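Local coordinates for probable GTP-binding protein EngB (Pyrococcus horikoshii, PDB 2CXX), which binds guanine nucleotides as a P-loop GTPase of the EngB family and is probably needed for normal cell division and septation, at residues Val159-Ser164 against Glu172-Arg177; Arg67-Ile72 against Asp111-Gln116; Ile41-His46 against Arg177-Ile182. All blocks are in the same frame, centred on the assembly; numbering follows the deposited sequence.

Contact 1. Residues Val159-Ser164 against Glu172-Arg177. With GDP (guanosine-5'-diphosphate), chain D.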
loop_
_atom_site.group_PDB
_atom_site.type_symbol
_atom_site.label_atom_id
_atom_site.label_comp_id
_atom_site.label_asym_id
_atom_site.label_seq_id
_atom_site.Cartn_x
_atom_site.Cartn_y
_atom_site.Cartn_z
ATOM N N VAL A 159 12.463 3.075 -2.792
ATOM C CA VAL A 159 11.096 3.149 -2.297
ATOM C C VAL A 159 10.038 2.683 -3.265
ATOM O O VAL A 159 9.192 1.839 -2.909
ATOM C CB VAL A 159 10.752 4.584 -1.880
ATOM C CG1 VAL A 159 9.295 4.666 -1.377
ATOM C CG2 VAL A 159 11.704 5.026 -0.774
ATOM N N PHE A 160 10.111 3.206 -4.482
ATOM C CA PHE A 160 9.101 2.938 -5.523
ATOM C C PHE A 160 9.402 1.773 -6.439
ATOM O O PHE A 160 10.329 1.819 -7.241
ATOM C CB PHE A 160 8.868 4.205 -6.365
ATOM C CG PHE A 160 8.279 5.317 -5.581
ATOM C CD1 PHE A 160 9.101 6.263 -5.015
ATOM C CD2 PHE A 160 6.882 5.417 -5.428
ATOM C CE1 PHE A 160 8.559 7.315 -4.309
ATOM C CE2 PHE A 160 6.310 6.474 -4.722
ATOM C CZ PHE A 160 7.174 7.430 -4.169
ATOM N N ILE A 161 8.601 0.710 -6.322
ATOM C CA ILE A 161 8.806 -0.467 -7.159
ATOM C C ILE A 161 7.596 -0.690 -8.065
ATOM O O ILE A 161 6.506 -1.087 -7.600
ATOM C CB ILE A 161 8.961 -1.764 -6.297
ATOM C CG1 ILE A 161 10.023 -1.554 -5.212
ATOM C CG2 ILE A 161 9.309 -2.954 -7.204
ATOM C CD1 ILE A 161 11.414 -1.361 -5.695
ATOM N N PRO A 162 7.745 -0.395 -9.358
ATOM C CA PRO A 162 6.585 -0.628 -10.221
ATOM C C PRO A 162 6.370 -2.134 -10.501
ATOM O O PRO A 162 7.309 -2.911 -10.733
ATOM C CB PRO A 162 6.910 0.196 -11.463
ATOM C CG PRO A 162 8.397 0.205 -11.510
ATOM C CD PRO A 162 8.869 0.235 -10.086
ATOM N N ILE A 163 5.105 -2.563 -10.456
ATOM C CA ILE A 163 4.779 -3.982 -10.695
ATOM C C ILE A 163 3.437 -4.080 -11.445
ATOM O O ILE A 163 2.715 -3.084 -11.599
ATOM C CB ILE A 163 4.540 -4.730 -9.335
ATOM C CG1 ILE A 163 3.509 -3.916 -8.529
ATOM C CG2 ILE A 163 5.811 -4.761 -8.454
ATOM C CD1 ILE A 163 2.977 -4.602 -7.316
ATOM N N SER A 164 3.143 -5.280 -11.939
ATOM C CA SER A 164 1.788 -5.577 -12.419
ATOM C C SER A 164 1.395 -6.842 -11.658
ATOM O O SER A 164 1.872 -7.915 -11.974
ATOM C CB SER A 164 1.668 -5.886 -13.912
ATOM O OG SER A 164 0.332 -6.327 -14.174
ATOM N N GLU A 172 8.870 -10.528 -8.421
ATOM C CA GLU A 172 10.030 -11.053 -7.705
ATOM C C GLU A 172 10.923 -9.929 -7.195
ATOM O O GLU A 172 11.525 -10.035 -6.111
ATOM C CB GLU A 172 10.864 -12.000 -8.582
ATOM C CG GLU A 172 11.930 -12.715 -7.761
ATOM C CD GLU A 172 12.849 -13.595 -8.612
ATOM O OE1 GLU A 172 13.645 -13.028 -9.400
ATOM O OE2 GLU A 172 12.781 -14.839 -8.492
ATOM N N ARG A 173 11.029 -8.843 -7.958
ATOM C CA ARG A 173 11.865 -7.734 -7.500
ATOM C C ARG A 173 11.246 -7.108 -6.226
ATOM O O ARG A 173 11.970 -6.694 -5.299
ATOM C CB ARG A 173 12.001 -6.664 -8.608
ATOM C CG ARG A 173 12.368 -7.192 -9.995
ATOM C CD ARG A 173 12.897 -6.101 -10.952
ATOM N NE ARG A 173 13.934 -5.280 -10.326
ATOM C CZ ARG A 173 15.251 -5.493 -10.408
ATOM N NH1 ARG A 173 15.737 -6.516 -11.109
ATOM N NH2 ARG A 173 16.081 -4.681 -9.760
ATOM N N LEU A 174 9.899 -7.065 -6.166
ATOM C CA LEU A 174 9.211 -6.487 -5.020
ATOM C C LEU A 174 9.466 -7.391 -3.818
ATOM O O LEU A 174 9.719 -6.914 -2.728
ATOM C CB LEU A 174 7.703 -6.307 -5.300
ATOM C CG LEU A 174 6.850 -5.922 -4.088
ATOM C CD1 LEU A 174 7.399 -4.611 -3.489
ATOM C CD2 LEU A 174 5.401 -5.744 -4.473
ATOM N N LYS A 175 9.380 -8.713 -4.022
ATOM C CA LYS A 175 9.651 -9.647 -2.941
ATOM C C LYS A 175 11.100 -9.454 -2.452
ATOM O O LYS A 175 11.357 -9.388 -1.272
ATOM C CB LYS A 175 9.458 -11.088 -3.434
ATOM C CG LYS A 175 9.213 -12.093 -2.340
ATOM C CD LYS A 175 9.262 -13.525 -2.913
ATOM C CE LYS A 175 8.307 -13.687 -4.110
ATOM N NZ LYS A 175 7.138 -14.634 -3.845
ATOM N N ASN A 176 12.049 -9.354 -3.365
ATOM C CA ASN A 176 13.452 -9.166 -2.944
ATOM C C ASN A 176 13.623 -7.895 -2.141
ATOM O O ASN A 176 14.284 -7.890 -1.158
ATOM C CB ASN A 176 14.360 -9.070 -4.161
ATOM C CG ASN A 176 14.456 -10.358 -4.916
ATOM O OD1 ASN A 176 14.271 -11.444 -4.343
ATOM N ND2 ASN A 176 14.757 -10.264 -6.218
ATOM N N ARG A 177 12.998 -6.807 -2.587
ATOM C CA ARG A 177 13.073 -5.534 -1.850
ATOM C C ARG A 177 12.548 -5.683 -0.408
ATOM O O ARG A 177 13.148 -5.216 0.545
ATOM C CB ARG A 177 12.266 -4.450 -2.601
ATOM C CG ARG A 177 12.333 -2.988 -2.046
ATOM C CD ARG A 177 13.505 -2.149 -2.515
ATOM N NE ARG A 177 14.688 -2.472 -1.733
ATOM C CZ ARG A 177 15.176 -1.773 -0.700
ATOM N NH1 ARG A 177 14.625 -0.661 -0.278
ATOM N NH2 ARG A 177 16.221 -2.257 -0.036
HETATM P PB GDP D . -7.960 -4.348 -3.759
HETATM O O1B GDP D . -9.310 -3.757 -3.532
HETATM O O2B GDP D . -6.845 -3.227 -3.726
HETATM O O3B GDP D . -7.641 -5.667 -3.085
HETATM O O3A GDP D . -7.960 -4.734 -5.299
HETATM P PA GDP D . -8.060 -6.060 -6.185
HETATM O O1A GDP D . -6.855 -6.892 -5.981
HETATM O O2A GDP D . -9.382 -6.843 -5.851
HETATM O "O5'" GDP D . -7.951 -5.521 -7.691
HETATM C "C5'" GDP D . -8.957 -4.596 -7.974
HETATM C "C4'" GDP D . -9.134 -4.467 -9.492
HETATM O "O4'" GDP D . -7.833 -4.090 -10.126
HETATM C "C3'" GDP D . -9.505 -5.704 -10.237
HETATM O "O3'" GDP D . -10.506 -5.768 -11.260
HETATM C "C2'" GDP D . -8.154 -6.380 -10.557
HETATM O "O2'" GDP D . -8.306 -7.241 -11.747
HETATM C "C1'" GDP D . -7.423 -5.139 -11.077
HETATM N N9 GDP D . -5.956 -5.224 -11.016
HETATM C C8 GDP D . -5.141 -5.624 -9.933
HETATM N N7 GDP D . -3.900 -5.543 -10.269
HETATM C C5 GDP D . -3.813 -5.097 -11.562
HETATM C C6 GDP D . -2.746 -4.808 -12.467
HETATM O O6 GDP D . -1.603 -4.954 -12.164
HETATM N N1 GDP D . -3.049 -4.343 -13.743
HETATM C C2 GDP D . -4.347 -4.173 -14.133
HETATM N N2 GDP D . -4.595 -3.719 -15.409
HETATM N N3 GDP D . -5.356 -4.435 -13.316
HETATM C C4 GDP D . -5.127 -4.895 -12.033
#
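Strand 160-162, one edge of the GTPase sheet, runs into the loop that reaches the guanine base, and here Ile161 and Ile163 of that run pack against the C-terminal helix 171-184 on Leu174 and Arg177. The backbones come closest at Ile161 and Leu174, whose CA atoms lie 6.4 Å apart. Ile161 divides its two branches between two helix residues one turn apart. Its CG2, set anti to the backbone N, lies 4.2 Å from Leu174 CB, while the other branch ends in CD1, 3.9 Å from Arg177 CD, the side chains of Ile161 and Arg177 crossing at about a right angle. Arg177 can offer this aliphatic flank because its chain bends at chi2 (85°) and again at chi3, and its guanidinium is held elsewhere, by Glu180 and the carbonyl of Lys158. Further along, Ile163 CD1 meets Leu174 CD2 at 3.9 Å and Ile163 CG2 meets Leu174 CB at 4.0 Å. An alanine in place of Ile161 would lose both branches and is likely to leave a gap beside Leu174 and the bent arginine chain. Next in the chain, Ser164 OG sits 3.1 Å from O6 of GDP, and Asp133 and the backbone N of Phe167 also hold this hydroxyl. No hydrogen bond joins the two segments, so strand meets helix through apolar contacts alone, while polar groups of both take partners elsewhere.

Contact 2. Residues Arg67-Ile72 against Asp111-Gln116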
loop_
_atom_site.group_PDB
_atom_site.type_symbol
_atom_site.label_atom_id
_atom_site.label_comp_id
_atom_site.label_asym_id
_atom_site.label_seq_id
_atom_site.Cartn_x
_atom_site.Cartn_y
_atom_site.Cartn_z
ATOM N N ARG A 67 -14.022 5.570 10.064
ATOM C CA ARG A 67 -13.819 4.715 11.237
ATOM C C ARG A 67 -12.749 3.668 10.958
ATOM O O ARG A 67 -11.927 3.352 11.813
ATOM C CB ARG A 67 -15.087 3.971 11.655
ATOM C CG ARG A 67 -14.682 2.727 12.429
ATOM C CD ARG A 67 -15.667 2.142 13.378
ATOM N NE ARG A 67 -16.777 1.485 12.727
ATOM C CZ ARG A 67 -17.343 0.374 13.195
ATOM N NH1 ARG A 67 -16.885 -0.214 14.304
ATOM N NH2 ARG A 67 -18.400 -0.131 12.570
ATOM N N ILE A 68 -12.811 3.115 9.765
ATOM C CA ILE A 68 -11.839 2.120 9.336
ATOM C C ILE A 68 -10.447 2.730 9.337
ATOM O O ILE A 68 -9.491 2.110 9.824
ATOM C CB ILE A 68 -12.189 1.652 7.915
ATOM C CG1 ILE A 68 -13.425 0.781 7.982
ATOM C CG2 ILE A 68 -11.037 0.816 7.303
ATOM C CD1 ILE A 68 -13.911 0.280 6.604
ATOM N N LYS A 69 -10.321 3.923 8.760
ATOM C CA LYS A 69 -9.045 4.595 8.711
ATOM C C LYS A 69 -8.501 4.787 10.133
ATOM O O LYS A 69 -7.304 4.584 10.370
ATOM C CB LYS A 69 -9.190 5.927 7.990
ATOM C CG LYS A 69 -7.944 6.764 8.099
ATOM C CD LYS A 69 -8.270 8.188 7.742
ATOM C CE LYS A 69 -7.145 9.172 8.076
ATOM N NZ LYS A 69 -7.440 10.432 7.331
ATOM N N ASP A 70 -9.376 5.147 11.082
ATOM C CA ASP A 70 -8.968 5.330 12.488
ATOM C C ASP A 70 -8.468 4.056 13.118
ATOM O O ASP A 70 -7.524 4.087 13.885
ATOM C CB ASP A 70 -10.133 5.817 13.392
ATOM C CG ASP A 70 -10.541 7.258 13.105
ATOM O OD1 ASP A 70 -9.773 8.029 12.467
ATOM O OD2 ASP A 70 -11.663 7.603 13.536
ATOM N N GLU A 71 -9.108 2.953 12.775
ATOM C CA GLU A 71 -8.764 1.641 13.291
ATOM C C GLU A 71 -7.376 1.198 12.798
ATOM O O GLU A 71 -6.604 0.635 13.576
ATOM C CB GLU A 71 -9.850 0.656 12.859
ATOM C CG GLU A 71 -11.132 0.893 13.683
ATOM C CD GLU A 71 -12.373 0.229 13.103
ATOM O OE1 GLU A 71 -13.380 0.105 13.839
ATOM O OE2 GLU A 71 -12.353 -0.157 11.919
ATOM N N ILE A 72 -7.097 1.476 11.522
ATOM C CA ILE A 72 -5.813 1.148 10.866
ATOM C C ILE A 72 -4.744 1.997 11.542
ATOM O O ILE A 72 -3.676 1.492 11.879
ATOM C CB ILE A 72 -5.871 1.460 9.315
ATOM C CG1 ILE A 72 -6.859 0.506 8.657
ATOM C CG2 ILE A 72 -4.428 1.371 8.638
ATOM C CD1 ILE A 72 -7.156 0.838 7.231
ATOM N N ASP A 111 -3.274 8.765 -0.262
ATOM C CA ASP A 111 -1.962 8.146 -0.452
ATOM C C ASP A 111 -0.810 8.939 0.151
ATOM O O ASP A 111 0.163 8.385 0.684
ATOM C CB ASP A 111 -1.669 7.933 -1.935
ATOM C CG ASP A 111 -2.381 6.692 -2.520
ATOM O OD1 ASP A 111 -2.782 5.763 -1.795
ATOM O OD2 ASP A 111 -2.567 6.688 -3.738
ATOM N N VAL A 112 -0.906 10.260 -0.004
ATOM C CA VAL A 112 0.113 11.173 0.486
ATOM C C VAL A 112 0.026 11.192 2.026
ATOM O O VAL A 112 1.026 11.083 2.717
ATOM C CB VAL A 112 -0.184 12.555 -0.037
ATOM C CG1 VAL A 112 0.661 13.605 0.717
ATOM C CG2 VAL A 112 0.045 12.609 -1.541
ATOM N N GLU A 113 -1.181 11.316 2.532
ATOM C CA GLU A 113 -1.405 11.354 3.958
ATOM C C GLU A 113 -0.859 10.102 4.596
ATOM O O GLU A 113 -0.137 10.169 5.613
ATOM C CB GLU A 113 -2.906 11.474 4.280
ATOM C CG GLU A 113 -3.114 11.679 5.757
ATOM C CD GLU A 113 -4.577 11.625 6.198
ATOM O OE1 GLU A 113 -4.852 11.872 7.402
ATOM O OE2 GLU A 113 -5.456 11.303 5.358
ATOM N N PHE A 114 -1.148 8.946 3.996
ATOM C CA PHE A 114 -0.692 7.697 4.608
ATOM C C PHE A 114 0.813 7.444 4.545
ATOM O O PHE A 114 1.413 6.998 5.530
ATOM C CB PHE A 114 -1.428 6.492 4.006
ATOM C CG PHE A 114 -1.266 5.259 4.811
ATOM C CD1 PHE A 114 -1.822 5.156 6.060
ATOM C CD2 PHE A 114 -0.507 4.212 4.315
ATOM C CE1 PHE A 114 -1.602 3.975 6.821
ATOM C CE2 PHE A 114 -0.282 3.037 5.052
ATOM C CZ PHE A 114 -0.838 2.937 6.315
ATOM N N TYR A 115 1.429 7.716 3.423
ATOM C CA TYR A 115 2.872 7.537 3.342
ATOM C C TYR A 115 3.544 8.482 4.358
ATOM O O TYR A 115 4.503 8.118 5.073
ATOM C CB TYR A 115 3.378 7.855 1.926
ATOM C CG TYR A 115 4.847 7.593 1.747
ATOM C CD1 TYR A 115 5.772 8.557 2.079
ATOM C CD2 TYR A 115 5.303 6.346 1.326
ATOM C CE1 TYR A 115 7.159 8.308 2.026
ATOM C CE2 TYR A 115 6.690 6.074 1.244
ATOM C CZ TYR A 115 7.598 7.079 1.605
ATOM O OH TYR A 115 8.953 6.917 1.502
ATOM N N GLN A 116 3.023 9.695 4.494
ATOM C CA GLN A 116 3.668 10.605 5.429
ATOM C C GLN A 116 3.420 10.197 6.853
ATOM O O GLN A 116 4.308 10.393 7.721
ATOM C CB GLN A 116 3.235 12.045 5.177
ATOM C CG GLN A 116 3.790 12.549 3.837
ATOM C CD GLN A 116 3.390 13.994 3.508
ATOM O OE1 GLN A 116 2.779 14.676 4.330
ATOM N NE2 GLN A 116 3.766 14.469 2.316
HETATM O O HOH W 1 -7.736 10.326 4.584
#
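Lys69 reaches across the end of Glu113 at about a right angle, its NZ meeting both carboxylate oxygens in a salt bridge. The stronger bond runs to Glu113 OE2, 2.9 Å from Lys69 NZ, on the syn side and 20° out of the carboxylate plane; the second, from Lys69 NZ to Glu113 OE1, is weak at 3.0 Å. A water bridges the same pair, accepting from Lys69 NZ at 2.8 Å and donating to Glu113 OE2 at 2.6 Å, so OE2 takes two bonds. Both chains are fully extended, each with CG anti to its own backbone nitrogen (chi1 171° for Lys69, -173° for Glu113), which lets the charges meet across two helical segments whose nearest CA atoms, those of Lys69 and Phe114, are 9.8 Å apart. These helices, 62-79 and 110-120, are neighbours on one face of the GTPase sheet, where Phe114 rests on Leu88 of strand 85-91. One turn on from Lys69 the contact is apolar: Ile72 CG2 approaches the Phe114 ring obliquely, 4.3 Å from CE1. Phe54 touches both Ile72 and the Phe114 ring, and Ile72 also lies near Met51, one of the residues predicted to bind GTP.

Contact 3. Residues Ile41-His46 against Arg177-Ile182; sequences IEWKNH and RIFEVI
Phe179 brings the far end of its ring up to two aromatic rings at once, Trp43 and His46, and is parallel to neither: its plane makes 46° with the six-membered ring of Trp43 and 42° with the imidazole. The closer approach is to His46, where Phe179 CE2 lies over one face, 3.4 Å from CD2 and likewise 3.4 Å from NE2 of that residue. On the tryptophan side CE1 and CZ do the touching, CZ over a face near its rim, and Phe179 CE1 is 3.7 Å from Trp43 CH2. Phe179 reaches out from the helix to meet side chains that extend from the hairpin. Trp43 and His46 are the first and last residues of a type II' turn that closes the hairpin between strands 39-43 and 46-50, at the sheet edge formed by 39-43. Backbone bonds in both directions, Trp43 N to His46 O at 2.8 Å and His46 N to Trp43 O at 2.9 Å, hold the two backbones together, so that the side chains leave the turn close together. Trp43 sets CG anti to the backbone N (chi1 -174°), which carries the indole toward helix 171-184. Ile178 adds its CD1 at the edge of the indole, near the ring plane, 4.3 Å from Trp43 CH2. Two ring nitrogens have partners outside the contact: His46 ND1 is hydrogen-bonded to Ala2 N, and Trp43 NE1 makes a weak bond to Leu21 O.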
loop_
_atom_site.group_PDB
_atom_site.type_symbol
_atom_site.label_atom_id
_atom_site.label_comp_id
_atom_site.label_asym_id
_atom_site.label_seq_id
_atom_site.Cartn_x
_atom_site.Cartn_y
_atom_site.Cartn_z
ATOM N N ILE A 41 -2.102 -12.939 7.555
ATOM C CA ILE A 41 -1.756 -14.000 6.591
ATOM C C ILE A 41 -0.371 -14.607 6.893
ATOM O O ILE A 41 0.632 -13.881 7.042
ATOM C CB ILE A 41 -1.787 -13.395 5.142
ATOM C CG1 ILE A 41 -3.186 -12.846 4.839
ATOM C CG2 ILE A 41 -1.404 -14.457 4.057
ATOM C CD1 ILE A 41 -3.090 -11.556 3.965
ATOM N N GLU A 42 -0.306 -15.932 6.985
ATOM C CA GLU A 42 0.981 -16.575 7.153
ATOM C C GLU A 42 1.687 -16.664 5.801
ATOM O O GLU A 42 1.145 -17.199 4.841
ATOM C CB GLU A 42 0.805 -17.949 7.774
ATOM C CG GLU A 42 0.334 -17.828 9.201
ATOM C CD GLU A 42 -0.235 -19.099 9.795
ATOM O OE1 GLU A 42 -0.444 -19.073 11.031
ATOM O OE2 GLU A 42 -0.486 -20.084 9.071
ATOM N N TRP A 43 2.896 -16.122 5.703
ATOM C CA TRP A 43 3.682 -16.114 4.434
ATOM C C TRP A 43 4.962 -16.849 4.793
ATOM O O TRP A 43 5.992 -16.235 5.163
ATOM C CB TRP A 43 3.997 -14.644 4.024
ATOM C CG TRP A 43 4.665 -14.503 2.694
ATOM C CD1 TRP A 43 4.709 -15.434 1.689
ATOM C CD2 TRP A 43 5.339 -13.348 2.199
ATOM N NE1 TRP A 43 5.357 -14.920 0.597
ATOM C CE2 TRP A 43 5.757 -13.641 0.879
ATOM C CE3 TRP A 43 5.611 -12.097 2.740
ATOM C CZ2 TRP A 43 6.438 -12.709 0.072
ATOM C CZ3 TRP A 43 6.288 -11.158 1.936
ATOM C CH2 TRP A 43 6.687 -11.489 0.608
ATOM N N LYS A 44 4.928 -18.165 4.557
ATOM C CA LYS A 44 6.001 -19.054 5.003
ATOM C C LYS A 44 6.204 -18.740 6.478
ATOM O O LYS A 44 5.227 -18.838 7.217
ATOM C CB LYS A 44 7.267 -18.898 4.158
ATOM C CG LYS A 44 7.030 -19.352 2.717
ATOM C CD LYS A 44 8.290 -19.359 1.877
ATOM C CE LYS A 44 7.995 -19.834 0.462
ATOM N NZ LYS A 44 9.270 -20.146 -0.291
ATOM N N ASN A 45 7.402 -18.311 6.917
ATOM C CA ASN A 45 7.630 -18.048 8.327
ATOM C C ASN A 45 7.400 -16.619 8.804
ATOM O O ASN A 45 7.659 -16.291 9.972
ATOM C CB ASN A 45 9.038 -18.533 8.691
ATOM C CG ASN A 45 10.128 -17.936 7.801
ATOM O OD1 ASN A 45 9.945 -17.681 6.567
ATOM N ND2 ASN A 45 11.290 -17.716 8.410
ATOM N N HIS A 46 6.908 -15.787 7.888
ATOM C CA HIS A 46 6.609 -14.348 8.124
ATOM C C HIS A 46 5.112 -14.133 8.202
ATOM O O HIS A 46 4.321 -15.031 7.912
ATOM C CB HIS A 46 7.168 -13.511 6.997
ATOM C CG HIS A 46 8.643 -13.624 6.883
ATOM N ND1 HIS A 46 9.505 -13.143 7.844
ATOM C CD2 HIS A 46 9.408 -14.246 5.961
ATOM C CE1 HIS A 46 10.746 -13.462 7.512
ATOM N NE2 HIS A 46 10.712 -14.133 6.373
ATOM N N ARG A 177 12.998 -6.807 -2.587
ATOM C CA ARG A 177 13.073 -5.534 -1.850
ATOM C C ARG A 177 12.548 -5.683 -0.408
ATOM O O ARG A 177 13.148 -5.216 0.545
ATOM C CB ARG A 177 12.266 -4.450 -2.601
ATOM C CG ARG A 177 12.333 -2.988 -2.046
ATOM C CD ARG A 177 13.505 -2.149 -2.515
ATOM N NE ARG A 177 14.688 -2.472 -1.733
ATOM C CZ ARG A 177 15.176 -1.773 -0.700
ATOM N NH1 ARG A 177 14.625 -0.661 -0.278
ATOM N NH2 ARG A 177 16.221 -2.257 -0.036
ATOM N N ILE A 178 11.379 -6.275 -0.251
ATOM C CA ILE A 178 10.782 -6.482 1.044
ATOM C C ILE A 178 11.748 -7.209 1.966
ATOM O O ILE A 178 11.953 -6.802 3.103
ATOM C CB ILE A 178 9.513 -7.326 0.903
ATOM C CG1 ILE A 178 8.454 -6.483 0.247
ATOM C CG2 ILE A 178 9.070 -7.896 2.264
ATOM C CD1 ILE A 178 7.165 -7.286 0.020
ATOM N N PHE A 179 12.350 -8.289 1.476
ATOM C CA PHE A 179 13.250 -9.008 2.343
ATOM C C PHE A 179 14.543 -8.317 2.592
ATOM O O PHE A 179 15.109 -8.429 3.663
ATOM C CB PHE A 179 13.414 -10.435 1.846
ATOM C CG PHE A 179 12.192 -11.229 2.126
ATOM C CD1 PHE A 179 11.377 -11.664 1.114
ATOM C CD2 PHE A 179 11.777 -11.410 3.444
ATOM C CE1 PHE A 179 10.167 -12.260 1.397
ATOM C CE2 PHE A 179 10.571 -11.999 3.722
ATOM C CZ PHE A 179 9.764 -12.423 2.692
ATOM N N GLU A 180 14.966 -7.521 1.637
ATOM C CA GLU A 180 16.212 -6.771 1.778
ATOM C C GLU A 180 15.971 -5.707 2.863
ATOM O O GLU A 180 16.764 -5.544 3.804
ATOM C CB GLU A 180 16.486 -6.183 0.417
ATOM C CG GLU A 180 17.748 -5.538 0.113
ATOM C CD GLU A 180 17.723 -5.112 -1.332
ATOM O OE1 GLU A 180 17.854 -5.991 -2.216
ATOM O OE2 GLU A 180 17.503 -3.909 -1.605
ATOM N N VAL A 181 14.864 -4.971 2.759
ATOM C CA VAL A 181 14.562 -3.979 3.795
ATOM C C VAL A 181 14.494 -4.605 5.178
ATOM O O VAL A 181 15.032 -4.032 6.131
ATOM C CB VAL A 181 13.229 -3.238 3.561
ATOM C CG1 VAL A 181 12.907 -2.342 4.805
ATOM C CG2 VAL A 181 13.326 -2.428 2.286
ATOM N N ILE A 182 13.861 -5.775 5.293
ATOM C CA ILE A 182 13.741 -6.473 6.566
ATOM C C ILE A 182 15.116 -6.819 7.151
ATOM O O ILE A 182 15.365 -6.626 8.351
ATOM C CB ILE A 182 12.932 -7.784 6.437
ATOM C CG1 ILE A 182 11.464 -7.474 6.141
ATOM C CG2 ILE A 182 13.107 -8.621 7.679
ATOM C CD1 ILE A 182 10.598 -8.689 5.873
#

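Contacts 1 and 3 lie 13 Å apart between centres, share Arg177 and both use helix 171-184, which thereby reaches from the outermost strand 160-162 to the hairpin at the other edge of the sheet; they touch where Lys175 CG packs 3.7 Å from Trp43 CZ2. Contact 2, its centre 22 Å from each of theirs, joins helices 62-79 and 110-120, on the opposite side of the chain's centre from contact 1, which it touches through Val159 and Tyr115. Along the chain, contact 2 closes before contact 1 opens, and contact 3 encloses both. The C-terminal helix thus brings late sequence onto early sequence within one GTPase domain.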